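Local structure of alpha-fucosidase GH29 (Fusarium graminearum, 4PSR) at residues 404-409 with 419-424; 428-433 with 468-473. The protein hydrolyses alpha-L-fucosides as a GH29 glycoside hydrolase, probably removing alpha-1,6-linked fucose from the reducing-end N-acetylglucosamine of glycoprotein glycans. All blocks are in the same frame, centred on the assembly; numbering follows the deposited sequence. Where two conformers were deposited one is given.

Contact 1 (404-409 with 419-424)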
loop_
_atom_site.group_PDB
_atom_site.type_symbol
_atom_site.label_atom_id
_atom_site.label_comp_id
_atom_site.label_asym_id
_atom_site.label_seq_id
_atom_site.Cartn_x
_atom_site.Cartn_y
_atom_site.Cartn_z
ATOM N N ASP A 404 -16.632 14.511 -6.823
ATOM C CA ASP A 404 -15.276 13.955 -6.933
ATOM C C ASP A 404 -15.211 12.869 -7.983
ATOM O O ASP A 404 -16.099 12.017 -8.047
ATOM C CB ASP A 404 -14.838 13.353 -5.600
ATOM C CG ASP A 404 -14.901 14.347 -4.463
ATOM O OD1 ASP A 404 -14.160 15.356 -4.560
ATOM O OD2 ASP A 404 -15.632 14.064 -3.486
ATOM N N ILE A 405 -14.182 12.917 -8.821
ATOM C CA ILE A 405 -13.888 11.820 -9.730
ATOM C C ILE A 405 -12.436 11.366 -9.632
ATOM O O ILE A 405 -11.525 12.151 -9.320
ATOM C CB ILE A 405 -14.239 12.146 -11.206
ATOM C CG1 ILE A 405 -13.539 13.427 -11.667
ATOM C CG2 ILE A 405 -15.754 12.247 -11.373
ATOM C CD1 ILE A 405 -13.773 13.777 -13.128
ATOM N N ARG A 406 -12.243 10.076 -9.891
ATOM C CA ARG A 406 -10.910 9.459 -9.959
ATOM C C ARG A 406 -10.784 8.745 -11.308
ATOM O O ARG A 406 -11.730 8.104 -11.786
ATOM C CB ARG A 406 -10.687 8.475 -8.815
ATOM C CG ARG A 406 -10.681 9.144 -7.427
ATOM C CD ARG A 406 -9.523 10.099 -7.282
ATOM N NE ARG A 406 -9.435 10.717 -5.955
ATOM C CZ ARG A 406 -10.065 11.823 -5.595
ATOM N NH1 ARG A 406 -10.870 12.469 -6.423
ATOM N NH2 ARG A 406 -9.892 12.298 -4.368
ATOM N N PHE A 407 -9.625 8.855 -11.923
ATOM C CA PHE A 407 -9.390 8.311 -13.256
ATOM C C PHE A 407 -8.551 7.032 -13.198
ATOM O O PHE A 407 -7.614 6.920 -12.388
ATOM C CB PHE A 407 -8.608 9.326 -14.089
ATOM C CG PHE A 407 -9.316 10.638 -14.309
ATOM C CD1 PHE A 407 -10.483 10.701 -15.079
ATOM C CD2 PHE A 407 -8.791 11.798 -13.800
ATOM C CE1 PHE A 407 -11.102 11.925 -15.308
ATOM C CE2 PHE A 407 -9.420 13.029 -14.021
ATOM C CZ PHE A 407 -10.568 13.087 -14.782
ATOM N N THR A 408 -8.829 6.097 -14.097
ATOM C CA THR A 408 -7.923 4.986 -14.379
ATOM C C THR A 408 -8.035 4.736 -15.890
ATOM O O THR A 408 -8.982 5.226 -16.524
ATOM C CB THR A 408 -8.310 3.701 -13.630
ATOM O OG1 THR A 408 -9.702 3.427 -13.856
ATOM C CG2 THR A 408 -8.040 3.795 -12.122
ATOM N N ARG A 409 -7.092 4.015 -16.483
ATOM C CA ARG A 409 -7.167 3.765 -17.926
ATOM C C ARG A 409 -6.721 2.355 -18.254
ATOM O O ARG A 409 -6.086 1.691 -17.437
ATOM C CB ARG A 409 -6.429 4.841 -18.729
ATOM C CG ARG A 409 -5.014 5.147 -18.305
ATOM C CD ARG A 409 -4.069 4.277 -19.032
ATOM N NE ARG A 409 -2.669 4.449 -18.635
ATOM C CZ ARG A 409 -1.700 3.685 -19.122
ATOM N NH1 ARG A 409 -2.004 2.741 -19.995
ATOM N NH2 ARG A 409 -0.444 3.847 -18.725
ATOM N N THR A 419 -14.508 7.514 -12.558
ATOM C CA THR A 419 -15.260 6.975 -11.445
ATOM C C THR A 419 -15.684 8.114 -10.531
ATOM O O THR A 419 -14.849 8.847 -10.023
ATOM C CB THR A 419 -14.457 5.887 -10.653
ATOM O OG1 THR A 419 -14.170 4.767 -11.507
ATOM C CG2 THR A 419 -15.255 5.374 -9.493
ATOM N N VAL A 420 -16.996 8.275 -10.361
ATOM C CA VAL A 420 -17.572 9.373 -9.589
ATOM C C VAL A 420 -17.995 8.826 -8.226
ATOM O O VAL A 420 -18.581 7.759 -8.130
ATOM C CB VAL A 420 -18.740 10.093 -10.354
ATOM C CG1 VAL A 420 -19.934 9.166 -10.586
ATOM C CG2 VAL A 420 -19.168 11.383 -9.659
ATOM N N LEU A 421 -17.662 9.560 -7.156
ATOM C CA LEU A 421 -17.756 9.039 -5.799
ATOM C C LEU A 421 -19.106 9.265 -5.106
ATOM O O LEU A 421 -19.204 9.159 -3.879
ATOM C CB LEU A 421 -16.591 9.594 -4.973
ATOM C CG LEU A 421 -15.174 9.360 -5.543
ATOM C CD1 LEU A 421 -14.074 9.773 -4.561
ATOM C CD2 LEU A 421 -14.929 7.897 -5.968
ATOM N N GLY A 422 -20.145 9.493 -5.919
ATOM C CA GLY A 422 -21.513 9.616 -5.465
ATOM C C GLY A 422 -22.385 9.787 -6.689
ATOM O O GLY A 422 -21.878 10.110 -7.773
ATOM N N TRP A 423 -23.690 9.560 -6.520
ATOM C CA TRP A 423 -24.633 9.798 -7.606
ATOM C C TRP A 423 -25.010 11.273 -7.684
ATOM O O TRP A 423 -25.553 11.819 -6.727
ATOM C CB TRP A 423 -25.910 8.964 -7.459
ATOM C CG TRP A 423 -26.739 9.095 -8.702
ATOM C CD1 TRP A 423 -27.853 9.883 -8.870
ATOM C CD2 TRP A 423 -26.490 8.481 -9.972
ATOM N NE1 TRP A 423 -28.306 9.773 -10.155
ATOM C CE2 TRP A 423 -27.498 8.918 -10.856
ATOM C CE3 TRP A 423 -25.525 7.589 -10.446
ATOM C CZ2 TRP A 423 -27.558 8.493 -12.184
ATOM C CZ3 TRP A 423 -25.577 7.172 -11.749
ATOM C CH2 TRP A 423 -26.600 7.619 -12.614
ATOM N N PRO A 424 -24.722 11.932 -8.820
ATOM C CA PRO A 424 -25.042 13.359 -8.945
ATOM C C PRO A 424 -26.559 13.627 -8.970
ATOM O O PRO A 424 -27.273 13.101 -9.835
ATOM C CB PRO A 424 -24.446 13.740 -10.298
ATOM C CG PRO A 424 -23.627 12.629 -10.743
ATOM C CD PRO A 424 -24.001 11.412 -9.992
HETATM O O HOH W 1 -11.602 5.179 -12.401
#
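Ile405 and Val420 face each other as a non-hydrogen-bonded pair of an antiparallel beta hairpin. Their side chains cross obliquely, with Ile405 CG2 3.8 Å from Val420 CB. CG2 of Ile405 lies anti to its own carbonyl carbon, which turns this branch to the valine, while the CG1-CD1 arm leads away from it. Past the strand end, Leu421 CD1 lies 3.8 Å from Asp404 CB, and Leu421 also packs on His327 and Leu330 of helix 322-334. Arg406 and Thr419 form the adjacent hydrogen-bonded pair. Arg406 N donates to Thr419 O (2.9 Å), and Thr419 N returns a bond to Arg406 O. Leu421 N to Asp404 O, 3.0 Å, continues the pairing. The arginine side chain folds back, and NH1 donates to Ile405 O from above the carbonyl plane (3.0 Å). Its NE pairs with Asp331 and its NH2 with Asn387 O. A water donates to Arg406 O and Thr408 OG1 and also bonds Thr419 OG1. The hairpin thus has an apolar face at Ile405 and Val420. Its opposite face joins the C-terminal beta domain to helix 322-334, with the buried guanidinium fixed by a carboxylate and two carbonyls.

Contact 2 (428-433 with 468-473)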
loop_
_atom_site.group_PDB
_atom_site.type_symbol
_atom_site.label_atom_id
_atom_site.label_comp_id
_atom_site.label_asym_id
_atom_site.label_seq_id
_atom_site.Cartn_x
_atom_site.Cartn_y
_atom_site.Cartn_z
ATOM N N LEU A 428 -25.462 15.119 -13.682
ATOM C CA LEU A 428 -24.373 15.651 -14.487
ATOM C C LEU A 428 -23.029 15.262 -13.872
ATOM O O LEU A 428 -22.840 15.429 -12.665
ATOM C CB LEU A 428 -24.486 17.184 -14.563
ATOM C CG LEU A 428 -23.516 17.955 -15.455
ATOM C CD1 LEU A 428 -23.621 17.482 -16.884
ATOM C CD2 LEU A 428 -23.798 19.449 -15.381
ATOM N N VAL A 429 -22.122 14.742 -14.711
ATOM C CA VAL A 429 -20.711 14.593 -14.368
ATOM C C VAL A 429 -19.925 15.518 -15.299
ATOM O O VAL A 429 -20.003 15.373 -16.518
ATOM C CB VAL A 429 -20.239 13.141 -14.532
ATOM C CG1 VAL A 429 -18.761 13.042 -14.191
ATOM C CG2 VAL A 429 -21.036 12.181 -13.644
ATOM N N SER A 430 -19.189 16.476 -14.732
ATOM C CA SER A 430 -18.377 17.408 -15.515
ATOM C C SER A 430 -16.901 17.094 -15.321
ATOM O O SER A 430 -16.382 17.215 -14.206
ATOM C CB SER A 430 -18.656 18.854 -15.119
ATOM O OG SER A 430 -20.000 19.180 -15.456
ATOM N N VAL A 431 -16.242 16.671 -16.397
ATOM C CA VAL A 431 -14.831 16.290 -16.366
ATOM C C VAL A 431 -13.998 17.471 -16.841
ATOM O O VAL A 431 -13.868 17.705 -18.050
ATOM C CB VAL A 431 -14.569 15.029 -17.231
ATOM C CG1 VAL A 431 -13.143 14.541 -17.052
ATOM C CG2 VAL A 431 -15.584 13.922 -16.897
ATOM N N LYS A 432 -13.419 18.218 -15.908
ATOM C CA LYS A 432 -12.691 19.424 -16.276
ATOM C C LYS A 432 -11.533 19.166 -17.222
ATOM O O LYS A 432 -11.241 19.976 -18.108
ATOM C CB LYS A 432 -12.187 20.150 -15.041
ATOM C CG LYS A 432 -13.308 20.684 -14.170
ATOM C CD LYS A 432 -12.742 21.393 -12.925
ATOM C CE LYS A 432 -13.810 22.185 -12.181
ATOM N NZ LYS A 432 -14.345 23.310 -13.004
ATOM N N ASN A 433 -10.836 18.049 -17.024
ATOM C CA ASN A 433 -9.666 17.765 -17.824
ATOM C C ASN A 433 -9.946 17.261 -19.228
ATOM O O ASN A 433 -9.017 16.941 -19.954
ATOM C CB ASN A 433 -8.690 16.843 -17.061
ATOM C CG ASN A 433 -7.963 17.583 -15.972
ATOM O OD1 ASN A 433 -7.099 18.410 -16.242
ATOM N ND2 ASN A 433 -8.347 17.333 -14.736
ATOM N N LYS A 468 -15.954 25.111 -22.193
ATOM C CA LYS A 468 -14.620 25.533 -21.788
ATOM C C LYS A 468 -14.193 24.823 -20.528
ATOM O O LYS A 468 -13.064 24.346 -20.429
ATOM C CB LYS A 468 -14.586 27.035 -21.531
ATOM C CG LYS A 468 -14.726 27.859 -22.771
ATOM C CD LYS A 468 -14.862 29.328 -22.413
ATOM C CE LYS A 468 -13.569 29.906 -21.872
ATOM N NZ LYS A 468 -13.733 31.349 -21.542
ATOM N N ASP A 469 -15.099 24.756 -19.563
ATOM C CA ASP A 469 -14.759 24.258 -18.240
ATOM C C ASP A 469 -14.634 22.733 -18.191
ATOM O O ASP A 469 -13.842 22.218 -17.403
ATOM C CB ASP A 469 -15.802 24.710 -17.217
ATOM C CG ASP A 469 -15.755 26.210 -16.934
ATOM O OD1 ASP A 469 -14.715 26.853 -17.195
ATOM O OD2 ASP A 469 -16.766 26.742 -16.431
ATOM N N ALA A 470 -15.387 22.012 -19.017
ATOM C CA ALA A 470 -15.475 20.554 -18.868
ATOM C C ALA A 470 -16.184 19.804 -19.975
ATOM O O ALA A 470 -17.025 20.354 -20.690
ATOM C CB ALA A 470 -16.205 20.230 -17.556
ATOM N N LEU A 471 -15.901 18.514 -20.069
ATOM C CA LEU A 471 -16.822 17.603 -20.735
ATOM C C LEU A 471 -17.992 17.350 -19.792
ATOM O O LEU A 471 -17.837 16.732 -18.730
ATOM C CB LEU A 471 -16.150 16.283 -21.118
ATOM C CG LEU A 471 -17.014 15.113 -21.589
ATOM C CD1 LEU A 471 -17.875 15.503 -22.801
ATOM C CD2 LEU A 471 -16.186 13.870 -21.938
ATOM N N ASP A 472 -19.168 17.832 -20.189
ATOM C CA ASP A 472 -20.367 17.763 -19.375
ATOM C C ASP A 472 -21.238 16.600 -19.825
ATOM O O ASP A 472 -21.847 16.649 -20.893
ATOM C CB ASP A 472 -21.124 19.094 -19.476
ATOM C CG ASP A 472 -20.322 20.257 -18.936
ATOM O OD1 ASP A 472 -19.814 20.152 -17.798
ATOM O OD2 ASP A 472 -20.178 21.277 -19.644
ATOM N N ILE A 473 -21.296 15.557 -19.001
ATOM C CA ILE A 473 -21.949 14.299 -19.323
ATOM C C ILE A 473 -23.282 14.174 -18.573
ATOM O O ILE A 473 -23.324 14.242 -17.345
ATOM C CB ILE A 473 -21.047 13.112 -18.930
ATOM C CG1 ILE A 473 -19.691 13.221 -19.642
ATOM C CG2 ILE A 473 -21.725 11.792 -19.240
ATOM C CD1 ILE A 473 -18.629 12.173 -19.185
HETATM O O HOH W 2 -11.310 22.350 -19.405
#
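Ser430 OG donates to Asp472 OD1 across a non-hydrogen-bonded antiparallel pair, and at 2.5 Å this is a very short bond. The hydroxyl meets the carboxylate on its anti side, 16° out of plane. The two residues are paired, so their side chains share a face; with chi1 -65° and -63°, OG and CG each lie anti to the carbonyl carbon of their own residue. Asp472 OD2 is held by Ser467 OG, so each carboxylate oxygen has a hydroxyl partner. Four backbone bonds flank this pair. Val429 and Ile473 exchange two, including Ile473 N to Val429 O at 2.8 Å. Val431 and Leu471 exchange the other two; Leu471 N approaches Val431 O from above the carbonyl plane, where the strand gives way to the turn. Past the strand end, a water bridges Lys432 O and Lys468 O. Lys432 CA makes a CA-H...O contact with Asp469 O.

Ala470 CB sits 3.7 Å from Ser430 CB, beside the polar pair. At the other end Leu428 CD1 reaches over the backbone to Ile473 O (3.3 Å). On the opposite face Val431 CG2 lies 4.2 Å from Ile473 CD1. Val429 and Ile473 pack there on Leu487, and Leu471 on Leu489, both of strand 485-491. The pairing is therefore two-sided: a serine-aspartate bond marks the partly exposed face, and branched aliphatic side chains turn the other face into the domain core.

Contacts 1 and 2 lie in the C-terminal beta domain, centres 12 Å apart. They belong to different antiparallel sheets that pack face to face. Strand 415-420 of contact 1 precedes strand 428-431 of contact 2 in the chain. Val431 CG1 lies 3.7 Å from Phe407 CZ and 4.0 Å from Ile405 CD1. Pro424 CG touches Val429 CG2 at 3.9 Å. The apolar faces of both contacts share one core. A bound Tris molecule, probably from the crystallisation liquor, hydrogen-bonds Leu428 O and Ser430 N and lies about 6 Å from the Val420 side chain. A bound N-acetylglucosamine is about 5 Å from the Asp404 side chain. None of the residues around the bound fucose belongs to either contact.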